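Local coordinates for protein N-alpha-acetyltransferase 35, NatC auxiliary subunit (Saccharomyces cerevisiae, PDB 6YGA) that serves as the auxiliary subunit of the NatC N-terminal acetyltransferase, which acetylates the N-terminal methionine of the L-A virus Gag protein, at residues T635-R638 and N639-S643; D645-M648 and Q649-G653. All coordinates share one frame; numbering follows the deposited sequence.

Both contacts are local and lie in series on one long helix, 619-653. Coming from the N terminus, the chain first makes contact 1, two consecutive turns at 635-643; after the single residue that follows, contact 2 takes up 645-653 and ends with the helix itself. Neither encloses a loop, and the two neither nest nor cross; their centres are about 15 Å apart. What they share is the setting: the helix packs against helix 511-564 and helix 668-701 in both contacts, and in contact 2 its last turn also meets loop residues Thr662 and Thr664. Lys543 and Lys679 each approach side chains of both.

Contact 1. Residues T635-R638 and N639-S643; sequences TEVR and NVVSS. With EDO (1,2-ethanediol), chain Y.
Residues 635-638 and 639-643 are successive turns of one alpha-helix, joined by i to i+4 backbone bonds from Asn639 N to Thr635 O, Val640 N to Glu636 O (2.8 Å), Val641 N to Val637 O and Ser642 N to Arg638 O. The last carbonyl is gripped twice, because Ser642 OG also donates to Arg638 O at 3.0 Å, from the face of the carbonyl plane opposite to that used by Ser642 N. That second bond depends on chi1 of -56°, which sets OG beside its own backbone N.

Apolar contact is slight: Val637 CG1 and Val641 CG2 are 4.5 Å apart. Val637 and Val640 both reach helices 511-564 and 668-701, whereas Val641 meets Lys679 of helix 668-701.

Among the polar side chains, the planes of the Glu636 carboxylate and the Asn639 amide are 89° apart, OE1 being 3.8 Å from ND2. Thr635 runs alongside Asn639, but its OG1 bonds back to Asn631 O. Glu636 OE2 bonds to Ser550 OG of helix 511-564 and to a 1,2-ethanediol, probably from crystallisation. This diol spans two helical turns, its O2 donating to Glu636 OE2 at 3.0 Å and its O1 lying 3.1 Å from Ser643 OG in a second hydrogen bond.

Contact 2. Residues D645-M648 and Q649-G653; sequences DEIM and QGIKG. With EDO (1,2-ethanediol), chain C.
Ile647 and Ile651 meet one turn apart, CG2 of the first 4.0 Å from CD1 of the second, their side chains crossing at a slant; Tyr675 touches Ile647, and Ser671 touches Ile651, both from helix 668-701. Along the backbone, four carbonyls each receive an N-H from the next turn. Gln649 N meets Asp645 O at 2.9 Å, with an N-H...O angle of 165°. Gly650 N, Ile651 N and Lys652 N are bound to Glu646 O, Ile647 O and Met648 O (a selenomethionine), and Gly653 N continues the pattern by donating to Gln649 O at 2.8 Å.

Side-chain carbons pack beside some of these bonded carbonyls. In Gln649, chi1 of -51° sets CG beside its own backbone N and within 3.1 Å of Asp645 O; the bend at chi2 then directs only the amide. CG of Lys652 lies 3.2 Å from Met648 O.

The two oxygens of the Asp645 carboxylate have different partners. OD1 forms a salt bridge with Lys679 NZ of helix 668-701, which probably helps to offset the carboxylate's charge, whereas OD2 accepts a 2.7 Å bond from O1 of a 1,2-ethanediol, probably from the crystallisation liquor. The diol is also bonded to Lys683 NZ and Lys679 NZ. Glu646 has a weak, long ion pair with Lys543 of helix 511-564. The whole is the regular C-terminal end of helix 619-653 with one apolar edge, packed between neighbouring helices in the largely helical NAA35-like TPR-repeat region.

Contact 1. Residues T635-R638 and N639-S643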
ATOM      1  N   THR B 635     -28.823   7.939  24.840  1.00 46.70           N
ATOM      2  CA  THR B 635     -28.395   7.543  26.178  1.00 42.98           C
ATOM      3  C   THR B 635     -27.057   6.817  26.133  1.00 41.10           C
ATOM      4  O   THR B 635     -26.166   7.087  26.946  1.00 42.24           O
ATOM      5  CB  THR B 635     -29.462   6.665  26.833  1.00 45.85           C
ATOM      6  OG1 THR B 635     -30.670   7.420  26.984  1.00 50.54           O
ATOM      7  CG2 THR B 635     -29.002   6.191  28.201  1.00 47.28           C
ATOM      8  N   GLU B 636     -26.896   5.899  25.177  1.00 38.78           N
ATOM      9  CA  GLU B 636     -25.663   5.124  25.091  1.00 39.38           C
ATOM     10  C   GLU B 636     -24.489   5.979  24.630  1.00 41.31           C
ATOM     11  O   GLU B 636     -23.351   5.741  25.052  1.00 42.47           O
ATOM     12  CB  GLU B 636     -25.859   3.930  24.155  1.00 41.41           C
ATOM     13  CG  GLU B 636     -24.800   2.850  24.296  1.00 47.16           C
ATOM     14  CD  GLU B 636     -24.854   2.149  25.642  1.00 51.36           C
ATOM     15  OE1 GLU B 636     -25.866   2.290  26.361  1.00 53.23           O
ATOM     16  OE2 GLU B 636     -23.877   1.449  25.981  1.00 52.49           O
ATOM     17  N   VAL B 637     -24.737   6.978  23.778  1.00 39.88           N
ATOM     18  CA  VAL B 637     -23.662   7.880  23.375  1.00 40.48           C
ATOM     19  C   VAL B 637     -23.093   8.602  24.590  1.00 41.73           C
ATOM     20  O   VAL B 637     -21.871   8.687  24.760  1.00 44.23           O
ATOM     21  CB  VAL B 637     -24.155   8.863  22.295  1.00 40.47           C
ATOM     22  CG1 VAL B 637     -23.260  10.087  22.240  1.00 41.98           C
ATOM     23  CG2 VAL B 637     -24.176   8.178  20.935  1.00 37.12           C
ATOM     24  N   ARG B 638     -23.961   9.098  25.473  1.00 40.46           N
ATOM     25  CA  ARG B 638     -23.468   9.798  26.656  1.00 43.89           C
ATOM     26  C   ARG B 638     -22.713   8.855  27.585  1.00 43.10           C
ATOM     27  O   ARG B 638     -21.706   9.244  28.189  1.00 43.25           O
ATOM     28  CB  ARG B 638     -24.622  10.473  27.394  1.00 46.82           C
ATOM     29  CG  ARG B 638     -25.356  11.502  26.559  1.00 50.20           C
ATOM     30  CD  ARG B 638     -26.312  12.310  27.412  1.00 53.22           C
ATOM     31  NE  ARG B 638     -27.062  13.277  26.619  1.00 58.90           N
ATOM     32  CZ  ARG B 638     -28.298  13.077  26.176  1.00 62.39           C
ATOM     33  NH1 ARG B 638     -28.926  11.943  26.451  1.00 62.37           N
ATOM     34  NH2 ARG B 638     -28.908  14.012  25.461  1.00 65.38           N
ATOM     35  N   ASN B 639     -23.176   7.609  27.711  1.00 42.43           N
ATOM     36  CA  ASN B 639     -22.443   6.639  28.518  1.00 40.29           C
ATOM     37  C   ASN B 639     -21.081   6.339  27.908  1.00 38.75           C
ATOM     38  O   ASN B 639     -20.088   6.188  28.630  1.00 40.65           O
ATOM     39  CB  ASN B 639     -23.254   5.352  28.677  1.00 40.78           C
ATOM     40  CG  ASN B 639     -24.507   5.549  29.508  1.00 43.58           C
ATOM     41  OD1 ASN B 639     -24.585   6.461  30.332  1.00 47.18           O
ATOM     42  ND2 ASN B 639     -25.495   4.689  29.298  1.00 42.21           N
ATOM     43  N   VAL B 640     -21.014   6.249  26.576  1.00 33.92           N
ATOM     44  CA  VAL B 640     -19.732   6.041  25.908  1.00 36.40           C
ATOM     45  C   VAL B 640     -18.792   7.205  26.189  1.00 40.05           C
ATOM     46  O   VAL B 640     -17.605   7.008  26.477  1.00 40.39           O
ATOM     47  CB  VAL B 640     -19.944   5.831  24.397  1.00 36.14           C
ATOM     48  CG1 VAL B 640     -18.629   5.985  23.641  1.00 36.36           C
ATOM     49  CG2 VAL B 640     -20.541   4.460  24.136  1.00 34.64           C
ATOM     50  N   VAL B 641     -19.311   8.433  26.126  1.00 39.05           N
ATOM     51  CA  VAL B 641     -18.498   9.611  26.420  1.00 39.61           C
ATOM     52  C   VAL B 641     -17.955   9.544  27.842  1.00 42.18           C
ATOM     53  O   VAL B 641     -16.783   9.850  28.091  1.00 43.02           O
ATOM     54  CB  VAL B 641     -19.317  10.892  26.178  1.00 40.67           C
ATOM     55  CG1 VAL B 641     -18.573  12.116  26.689  1.00 36.96           C
ATOM     56  CG2 VAL B 641     -19.631  11.039  24.694  1.00 37.21           C
ATOM     57  N   SER B 642     -18.793   9.124  28.793  1.00 43.53           N
ATOM     58  CA  SER B 642     -18.335   8.976  30.171  1.00 43.40           C
ATOM     59  C   SER B 642     -17.235   7.924  30.285  1.00 42.56           C
ATOM     60  O   SER B 642     -16.251   8.124  31.005  1.00 44.86           O
ATOM     61  CB  SER B 642     -19.519   8.628  31.074  1.00 45.27           C
ATOM     62  OG  SER B 642     -20.539   9.606  30.952  1.00 53.31           O
ATOM     63  N   SER B 643     -17.375   6.800  29.576  1.00 39.44           N
ATOM     64  CA  SER B 643     -16.337   5.772  29.619  1.00 41.30           C
ATOM     65  C   SER B 643     -15.044   6.264  28.982  1.00 43.93           C
ATOM     66  O   SER B 643     -13.953   6.022  29.515  1.00 47.02           O
ATOM     67  CB  SER B 643     -16.816   4.498  28.926  1.00 39.50           C
ATOM     68  OG  SER B 643     -17.840   3.865  29.668  1.00 42.79           O
TER
HETATM   69  C1  EDO Y 814     -19.515   1.241  28.009  1.00 70.20           C
HETATM   70  O1  EDO Y 814     -18.106   1.392  27.806  1.00 72.29           O
HETATM   71  C2  EDO Y 814     -20.265   2.419  27.401  1.00 68.88           C
HETATM   72  O2  EDO Y 814     -21.636   2.342  27.806  1.00 69.66           O

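Contact 2. Residues D645-M648 and Q649-G653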
ATOM      1  N   ASP B 645     -14.064   9.322  28.830  1.00 38.35           N
ATOM      2  CA  ASP B 645     -13.500  10.295  29.759  1.00 41.76           C
ATOM      3  C   ASP B 645     -12.730   9.607  30.881  1.00 45.33           C
ATOM      4  O   ASP B 645     -11.621  10.025  31.228  1.00 46.93           O
ATOM      5  CB  ASP B 645     -14.606  11.183  30.328  1.00 44.14           C
ATOM      6  CG  ASP B 645     -15.027  12.274  29.367  1.00 50.00           C
ATOM      7  OD1 ASP B 645     -14.397  12.386  28.297  1.00 52.25           O
ATOM      8  OD2 ASP B 645     -15.979  13.017  29.680  1.00 52.90           O
ATOM      9  N   GLU B 646     -13.306   8.544  31.457  1.00 44.58           N
ATOM     10  CA  GLU B 646     -12.623   7.804  32.515  1.00 47.76           C
ATOM     11  C   GLU B 646     -11.298   7.233  32.023  1.00 45.14           C
ATOM     12  O   GLU B 646     -10.292   7.271  32.739  1.00 46.79           O
ATOM     13  CB  GLU B 646     -13.522   6.682  33.043  1.00 53.65           C
ATOM     14  CG  GLU B 646     -14.794   7.150  33.737  1.00 62.51           C
ATOM     15  CD  GLU B 646     -15.612   6.000  34.300  1.00 69.51           C
ATOM     16  OE1 GLU B 646     -15.049   5.184  35.059  1.00 71.59           O
ATOM     17  OE2 GLU B 646     -16.815   5.909  33.977  1.00 71.23           O
ATOM     18  N   ILE B 647     -11.281   6.698  30.801  1.00 41.16           N
ATOM     19  CA  ILE B 647     -10.040   6.176  30.241  1.00 41.41           C
ATOM     20  C   ILE B 647      -9.027   7.298  30.055  1.00 43.27           C
ATOM     21  O   ILE B 647      -7.831   7.125  30.326  1.00 43.25           O
ATOM     22  CB  ILE B 647     -10.322   5.431  28.923  1.00 40.29           C
ATOM     23  CG1 ILE B 647     -11.182   4.193  29.190  1.00 39.04           C
ATOM     24  CG2 ILE B 647      -9.019   5.041  28.228  1.00 40.38           C
ATOM     25  CD1 ILE B 647     -11.417   3.326  27.965  1.00 36.91           C
HETATM   26  N   MSE B 648      -9.484   8.468  29.615  1.00 42.21           N
HETATM   27  CA  MSE B 648      -8.581   9.591  29.390  1.00 44.87           C
HETATM   28  C   MSE B 648      -7.981  10.085  30.708  1.00 47.40           C
HETATM   29  O   MSE B 648      -6.795  10.402  30.765  1.00 46.49           O
HETATM   30  CB  MSE B 648      -9.304  10.726  28.651  1.00 45.98           C
HETATM   31  CG  MSE B 648      -9.715  10.360  27.221  1.00 45.35           C
HETATM   32 SE   MSE B 648     -10.544  11.809  26.194  0.74 48.65          SE
HETATM   33  CE  MSE B 648      -8.966  12.915  25.884  1.00 46.16           C
ATOM     34  N   GLN B 649      -8.792  10.126  31.769  1.00 50.68           N
ATOM     35  CA  GLN B 649      -8.257  10.451  33.090  1.00 55.79           C
ATOM     36  C   GLN B 649      -7.196   9.441  33.512  1.00 53.06           C
ATOM     37  O   GLN B 649      -6.138   9.812  34.033  1.00 52.49           O
ATOM     38  CB  GLN B 649      -9.381  10.503  34.128  1.00 62.43           C
ATOM     39  CG  GLN B 649     -10.571  11.372  33.755  1.00 70.10           C
ATOM     40  CD  GLN B 649     -10.217  12.835  33.580  1.00 77.34           C
ATOM     41  OE1 GLN B 649      -9.174  13.298  34.042  1.00 81.51           O
ATOM     42  NE2 GLN B 649     -11.093  13.573  32.910  1.00 79.40           N
ATOM     43  N   GLY B 650      -7.469   8.151  33.294  1.00 49.68           N
ATOM     44  CA  GLY B 650      -6.501   7.131  33.661  1.00 48.24           C
ATOM     45  C   GLY B 650      -5.201   7.264  32.894  1.00 46.50           C
ATOM     46  O   GLY B 650      -4.117   7.079  33.453  1.00 45.74           O
ATOM     47  N   ILE B 651      -5.294   7.599  31.605  1.00 46.66           N
ATOM     48  CA  ILE B 651      -4.096   7.818  30.799  1.00 46.81           C
ATOM     49  C   ILE B 651      -3.296   8.997  31.342  1.00 50.13           C
ATOM     50  O   ILE B 651      -2.065   8.936  31.442  1.00 52.74           O
ATOM     51  CB  ILE B 651      -4.477   8.019  29.321  1.00 44.14           C
ATOM     52  CG1 ILE B 651      -5.083   6.740  28.743  1.00 42.05           C
ATOM     53  CG2 ILE B 651      -3.268   8.428  28.503  1.00 45.04           C
ATOM     54  CD1 ILE B 651      -5.576   6.896  27.321  1.00 40.72           C
ATOM     55  N   LYS B 652      -3.976  10.085  31.710  1.00 50.09           N
ATOM     56  CA  LYS B 652      -3.258  11.241  32.242  1.00 50.89           C
ATOM     57  C   LYS B 652      -2.666  10.944  33.614  1.00 53.46           C
ATOM     58  O   LYS B 652      -1.566  11.410  33.934  1.00 56.62           O
ATOM     59  CB  LYS B 652      -4.183  12.454  32.321  1.00 49.71           C
ATOM     60  CG  LYS B 652      -4.811  12.858  31.001  1.00 49.03           C
ATOM     61  CD  LYS B 652      -5.821  13.975  31.204  1.00 50.14           C
ATOM     62  CE  LYS B 652      -6.597  14.258  29.933  1.00 50.12           C
ATOM     63  NZ  LYS B 652      -7.602  15.333  30.150  1.00 52.64           N
ATOM     64  N   GLY B 653      -3.381  10.179  34.442  1.00 51.38           N
ATOM     65  CA  GLY B 653      -2.915   9.933  35.795  1.00 51.17           C
ATOM     66  C   GLY B 653      -1.737   8.985  35.872  1.00 52.47           C
ATOM     67  O   GLY B 653      -0.917   9.084  36.791  1.00 55.49           O
TER
HETATM   68  C1  EDO C 812     -17.441  15.597  27.321  1.00 69.37           C
HETATM   69  O1  EDO C 812     -16.243  15.137  27.957  1.00 68.46           O
HETATM   70  C2  EDO C 812     -17.296  17.071  26.965  1.00 70.31           C
HETATM   71  O2  EDO C 812     -16.267  17.238  25.983  1.00 71.62           O